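Cellulose 1,4-beta-cellobiosidase (Thermobifida fusca, PDB 4JJJ) probably cleaves cellulose to release cellobiose, acting through this family 48 glycoside hydrolase catalytic part of a longer protein that also carries a family 2 carbohydrate-binding module. Local coordinates at residues A[365-379]-A[393-405]. The protein carries 1 engineered substitution. Numbering follows the deposited sequence. Where two conformers were deposited one is given.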
loop_
_atom_site.group_PDB
_atom_site.type_symbol
_atom_site.label_atom_id
_atom_site.label_comp_id
_atom_site.label_asym_id
_atom_site.label_seq_id
_atom_site.Cartn_x
_atom_site.Cartn_y
_atom_site.Cartn_z
ATOM N N TRP A 365 11.726 17.389 4.735
ATOM C CA TRP A 365 11.138 17.936 5.952
ATOM C C TRP A 365 11.066 16.852 7.011
ATOM O O TRP A 365 11.291 17.106 8.216
ATOM C CB TRP A 365 9.769 18.478 5.664
ATOM C CG TRP A 365 8.961 18.849 6.885
ATOM C CD1 TRP A 365 9.267 19.778 7.821
ATOM C CD2 TRP A 365 7.703 18.273 7.276
ATOM N NE1 TRP A 365 8.296 19.809 8.790
ATOM C CE2 TRP A 365 7.288 18.939 8.463
ATOM C CE3 TRP A 365 6.874 17.310 6.715
ATOM C CZ2 TRP A 365 6.137 18.609 9.126
ATOM C CZ3 TRP A 365 5.720 16.948 7.412
ATOM C CH2 TRP A 365 5.322 17.607 8.561
ATOM N N LEU A 366 10.829 15.586 6.601
ATOM C CA LEU A 366 10.654 14.494 7.573
ATOM C C LEU A 366 11.962 13.866 7.986
ATOM O O LEU A 366 11.954 12.852 8.746
ATOM C CB LEU A 366 9.763 13.389 6.965
ATOM C CG LEU A 366 8.303 13.837 6.801
ATOM C CD1 LEU A 366 7.492 12.948 5.877
ATOM C CD2 LEU A 366 7.604 13.900 8.147
ATOM N N GLN A 367 13.103 14.293 7.445
ATOM C CA GLN A 367 14.325 13.626 7.748
ATOM C C GLN A 367 14.849 13.970 9.165
ATOM O O GLN A 367 15.175 15.116 9.485
ATOM C CB GLN A 367 15.430 13.894 6.685
ATOM C CG GLN A 367 16.674 13.079 6.905
ATOM C CD GLN A 367 17.511 12.955 5.660
ATOM O OE1 GLN A 367 17.751 13.951 4.961
ATOM N NE2 GLN A 367 17.898 11.765 5.353
ATOM N N SER A 368 14.897 12.962 9.983
ATOM C CA SER A 368 15.295 13.052 11.413
ATOM C C SER A 368 16.749 13.456 11.540
ATOM O O SER A 368 17.603 13.327 10.612
ATOM C CB SER A 368 15.043 11.724 12.120
ATOM O OG SER A 368 15.910 10.705 11.559
ATOM N N ALA A 369 17.098 13.811 12.785
ATOM C CA ALA A 369 18.502 14.074 13.177
ATOM C C ALA A 369 19.384 12.905 12.758
ATOM O O ALA A 369 20.524 13.063 12.278
ATOM C CB ALA A 369 18.600 14.282 14.645
ATOM N N GLU A 370 18.958 11.664 13.010
ATOM C CA GLU A 370 19.755 10.473 12.772
ATOM C C GLU A 370 19.794 10.117 11.298
ATOM O O GLU A 370 20.773 9.524 10.843
ATOM C CB GLU A 370 19.216 9.312 13.610
ATOM C CG GLU A 370 19.670 9.333 15.038
ATOM C CD GLU A 370 18.799 10.206 15.906
ATOM O OE1 GLU A 370 17.634 10.484 15.524
ATOM O OE2 GLU A 370 19.337 10.723 16.970
ATOM N N GLY A 371 18.730 10.399 10.542
ATOM C CA GLY A 371 18.679 10.206 9.080
ATOM C C GLY A 371 17.472 9.478 8.549
ATOM O O GLY A 371 17.107 9.643 7.418
ATOM N N GLY A 372 16.828 8.663 9.388
ATOM C CA GLY A 372 15.576 8.043 9.006
ATOM C C GLY A 372 14.486 9.057 8.745
ATOM O O GLY A 372 14.468 10.151 9.312
ATOM N N ILE A 373 13.530 8.698 7.923
ATOM C CA ILE A 373 12.410 9.535 7.458
ATOM C C ILE A 373 11.163 9.350 8.297
ATOM O O ILE A 373 10.580 8.241 8.360
ATOM C CB ILE A 373 12.120 9.368 5.981
ATOM C CG1 ILE A 373 13.431 9.304 5.124
ATOM C CG2 ILE A 373 11.134 10.404 5.478
ATOM C CD1 ILE A 373 14.347 10.509 5.169
ATOM N N ALA A 374 10.781 10.415 8.971
ATOM C CA ALA A 374 9.608 10.360 9.898
ATOM C C ALA A 374 8.301 10.262 9.158
ATOM O O ALA A 374 8.242 10.273 7.903
ATOM C CB ALA A 374 9.617 11.551 10.797
ATOM N N GLY A 375 7.201 10.175 9.905
ATOM C CA GLY A 375 5.986 9.579 9.366
ATOM C C GLY A 375 5.318 10.290 8.232
ATOM O O GLY A 375 5.110 9.725 7.151
ATOM N N GLY A 376 4.853 11.508 8.470
ATOM C CA GLY A 376 4.084 12.222 7.470
ATOM C C GLY A 376 3.300 13.410 7.987
ATOM O O GLY A 376 3.681 13.999 9.020
ATOM N N ALA A 377 2.220 13.713 7.355
ATOM C CA ALA A 377 1.418 14.837 7.782
ATOM C C ALA A 377 -0.002 14.654 7.266
ATOM O O ALA A 377 -0.327 13.927 6.340
ATOM C CB ALA A 377 1.965 16.136 7.169
ATOM N N THR A 378 -0.923 15.352 7.943
ATOM C CA THR A 378 -2.327 15.299 7.587
ATOM C C THR A 378 -3.079 16.628 7.595
ATOM O O THR A 378 -2.736 17.559 8.415
ATOM C CB THR A 378 -3.124 14.337 8.550
ATOM O OG1 THR A 378 -4.468 14.235 8.073
ATOM C CG2 THR A 378 -3.101 14.829 9.924
ATOM N N ASN A 379 -4.017 16.742 6.660
ATOM C CA ASN A 379 -4.933 17.929 6.644
ATOM C C ASN A 379 -6.184 17.725 7.547
ATOM O O ASN A 379 -7.067 18.578 7.590
ATOM C CB ASN A 379 -5.411 18.243 5.211
ATOM C CG ASN A 379 -5.993 19.645 5.093
ATOM O OD1 ASN A 379 -5.346 20.577 5.458
ATOM N ND2 ASN A 379 -7.119 19.761 4.535
ATOM N N SER A 393 4.379 20.744 14.637
ATOM C CA SER A 393 5.003 21.051 13.353
ATOM C C SER A 393 4.035 21.028 12.167
ATOM O O SER A 393 3.120 20.210 12.081
ATOM C CB SER A 393 6.150 20.039 13.082
ATOM O OG SER A 393 6.954 20.454 12.022
ATOM N N GLN A 394 4.312 21.840 11.144
ATOM C CA GLN A 394 3.474 21.887 9.953
ATOM C C GLN A 394 4.288 21.782 8.656
ATOM O O GLN A 394 5.497 22.125 8.608
ATOM C CB GLN A 394 2.636 23.121 9.925
ATOM C CG GLN A 394 1.567 23.117 10.997
ATOM C CD GLN A 394 0.700 24.347 10.901
ATOM O OE1 GLN A 394 1.160 25.404 11.292
ATOM N NE2 GLN A 394 -0.473 24.247 10.353
ATOM N N PHE A 395 3.606 21.349 7.628
ATOM C CA PHE A 395 4.166 21.269 6.256
ATOM C C PHE A 395 2.985 21.738 5.389
ATOM O O PHE A 395 1.975 21.054 5.235
ATOM C CB PHE A 395 4.579 19.847 5.929
ATOM C CG PHE A 395 5.057 19.681 4.518
ATOM C CD1 PHE A 395 6.310 19.939 4.194
ATOM C CD2 PHE A 395 4.235 19.156 3.542
ATOM C CE1 PHE A 395 6.797 19.753 2.880
ATOM C CE2 PHE A 395 4.601 19.002 2.230
ATOM C CZ PHE A 395 5.940 19.290 1.907
ATOM N N TYR A 396 3.129 22.900 4.737
ATOM C CA TYR A 396 2.110 23.462 3.892
ATOM C C TYR A 396 0.749 23.502 4.590
ATOM O O TYR A 396 -0.293 23.166 4.011
ATOM C CB TYR A 396 2.095 22.808 2.493
ATOM C CG TYR A 396 3.241 23.111 1.594
ATOM C CD1 TYR A 396 3.086 24.046 0.620
ATOM C CD2 TYR A 396 4.477 22.523 1.733
ATOM C CE1 TYR A 396 4.145 24.386 -0.176
ATOM C CE2 TYR A 396 5.537 22.843 0.959
ATOM C CZ TYR A 396 5.373 23.812 0.021
ATOM O OH TYR A 396 6.430 24.073 -0.841
ATOM N N GLY A 397 0.802 23.826 5.850
ATOM C CA GLY A 397 -0.431 23.949 6.657
ATOM C C GLY A 397 -1.029 22.640 7.181
ATOM O O GLY A 397 -2.055 22.679 7.885
ATOM N N MET A 398 -0.483 21.527 6.757
ATOM C CA MET A 398 -0.805 20.220 7.324
ATOM C C MET A 398 0.022 19.936 8.555
ATOM O O MET A 398 1.055 20.600 8.804
ATOM C CB MET A 398 -0.631 19.141 6.211
ATOM C CG MET A 398 -1.553 19.314 5.105
ATOM S SD MET A 398 -1.679 17.775 4.109
ATOM C CE MET A 398 0.024 17.758 3.522
ATOM N N TYR A 399 -0.452 18.970 9.363
ATOM C CA TYR A 399 0.120 18.734 10.629
ATOM C C TYR A 399 0.963 17.515 10.689
ATOM O O TYR A 399 0.476 16.440 10.289
ATOM C CB TYR A 399 -1.000 18.626 11.683
ATOM C CG TYR A 399 -1.756 19.966 11.791
ATOM C CD1 TYR A 399 -1.201 20.993 12.480
ATOM C CD2 TYR A 399 -2.938 20.141 11.121
ATOM C CE1 TYR A 399 -1.846 22.235 12.524
ATOM C CE2 TYR A 399 -3.583 21.367 11.164
ATOM C CZ TYR A 399 -3.013 22.376 11.887
ATOM O OH TYR A 399 -3.608 23.657 11.929
ATOM N N TYR A 400 2.152 17.588 11.278
ATOM C CA TYR A 400 3.037 16.422 11.424
ATOM C C TYR A 400 2.369 15.297 12.182
ATOM O O TYR A 400 1.805 15.493 13.249
ATOM C CB TYR A 400 4.349 16.822 12.138
ATOM C CG TYR A 400 5.179 15.619 12.489
ATOM C CD1 TYR A 400 5.744 14.853 11.482
ATOM C CD2 TYR A 400 5.409 15.231 13.770
ATOM C CE1 TYR A 400 6.456 13.711 11.738
ATOM C CE2 TYR A 400 6.171 14.158 14.083
ATOM C CZ TYR A 400 6.700 13.308 13.071
ATOM O OH TYR A 400 7.456 12.168 13.335
ATOM N N ASP A 401 2.399 14.088 11.637
ATOM C CA ASP A 401 1.838 12.896 12.238
ATOM C C ASP A 401 2.921 11.801 12.217
ATOM O O ASP A 401 3.357 11.346 11.187
ATOM C CB ASP A 401 0.566 12.368 11.572
ATOM C CG ASP A 401 -0.220 11.406 12.439
ATOM O OD1 ASP A 401 0.399 10.750 13.303
ATOM O OD2 ASP A 401 -1.475 11.374 12.235
ATOM N N TRP A 402 3.408 11.491 13.420
ATOM C CA TRP A 402 4.457 10.483 13.565
ATOM C C TRP A 402 3.989 9.017 13.225
ATOM O O TRP A 402 4.785 8.148 13.027
ATOM C CB TRP A 402 4.989 10.416 14.957
ATOM C CG TRP A 402 4.092 9.994 16.077
ATOM C CD1 TRP A 402 3.148 10.720 16.703
ATOM C CD2 TRP A 402 4.030 8.657 16.631
ATOM N NE1 TRP A 402 2.527 9.951 17.656
ATOM C CE2 TRP A 402 3.102 8.696 17.668
ATOM C CE3 TRP A 402 4.749 7.499 16.407
ATOM C CZ2 TRP A 402 2.736 7.556 18.394
ATOM C CZ3 TRP A 402 4.464 6.390 17.138
ATOM C CH2 TRP A 402 3.427 6.421 18.126
ATOM N N GLN A 403 2.659 8.880 13.076
ATOM C CA GLN A 403 2.013 7.592 12.830
ATOM C C GLN A 403 0.800 7.775 11.895
ATOM O O GLN A 403 -0.325 7.529 12.218
ATOM C CB GLN A 403 1.586 6.885 14.137
ATOM C CG GLN A 403 0.804 7.813 15.094
ATOM C CD GLN A 403 0.257 7.108 16.293
ATOM O OE1 GLN A 403 0.322 5.848 16.446
ATOM N NE2 GLN A 403 -0.504 7.908 17.103
ATOM N N PRO A 404 1.041 8.233 10.671
ATOM C CA PRO A 404 -0.129 8.488 9.792
ATOM C C PRO A 404 -1.080 7.327 9.658
ATOM O O PRO A 404 -0.637 6.218 9.411
ATOM C CB PRO A 404 0.556 8.810 8.438
ATOM C CG PRO A 404 1.920 9.287 8.797
ATOM C CD PRO A 404 2.330 8.432 9.934
ATOM N N VAL A 405 -2.347 7.609 9.802
ATOM C CA VAL A 405 -3.419 6.693 9.516
ATOM C C VAL A 405 -3.565 5.549 10.501
ATOM O O VAL A 405 -4.635 5.463 11.122
ATOM C CB VAL A 405 -3.488 6.202 8.077
ATOM C CG1 VAL A 405 -4.736 5.411 7.862
ATOM C CG2 VAL A 405 -3.413 7.401 7.090
HETATM O O HOH W 1 -4.567 21.409 8.007
#
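W365 and F395 make the main aromatic contact. The CB of F395 sits over one face of the indole, 3.4 Å from the centroid of its six-membered ring, a CH-pi contact. The two rings are nearly parallel, at 26°, but displaced, with little overlap. Y400 turns an edge toward the face of W365 in an offset edge-to-face pair, with planes at 88°. W365 ends helix 348-365, and its indole lies against F395 and Y400. W365 NE1 is held by the carbonyl of D476.

Backbone bonds join strands 376-378 and 398-401. T378 and Y399 form an antiparallel hydrogen-bonded pair: Y399 N gives to T378 O at 2.8 Å, and T378 N gives to Y399 O at 2.9 Å. D401 N also donates to G376 O, nearly straight (174°) but from above the carbonyl plane. The two strands are the inner ones of a four-stranded antiparallel sheet within the (alpha/alpha)6 fold. Strand 321-323 flanks 376-378. Strand 394-395 returns through a type I' turn, F395 to M398, and forms a hairpin with 398-401.

Apolar contacts pack beside the strands. L366 CD2 meets the edge of the Y400 ring, 3.8 Å from CE1. A374 CB lies 3.9 Å from Y400 CE1. With CG of M398 anti to its carbonyl carbon and the chain extended at chi2, M398 SD lies 3.9 Å from N379 CB. P404 CG packs on the backbone of G375, 3.6 Å from its C.

One water bridges N379 OD1 and G397 O, while N379 ND2 bonds D269.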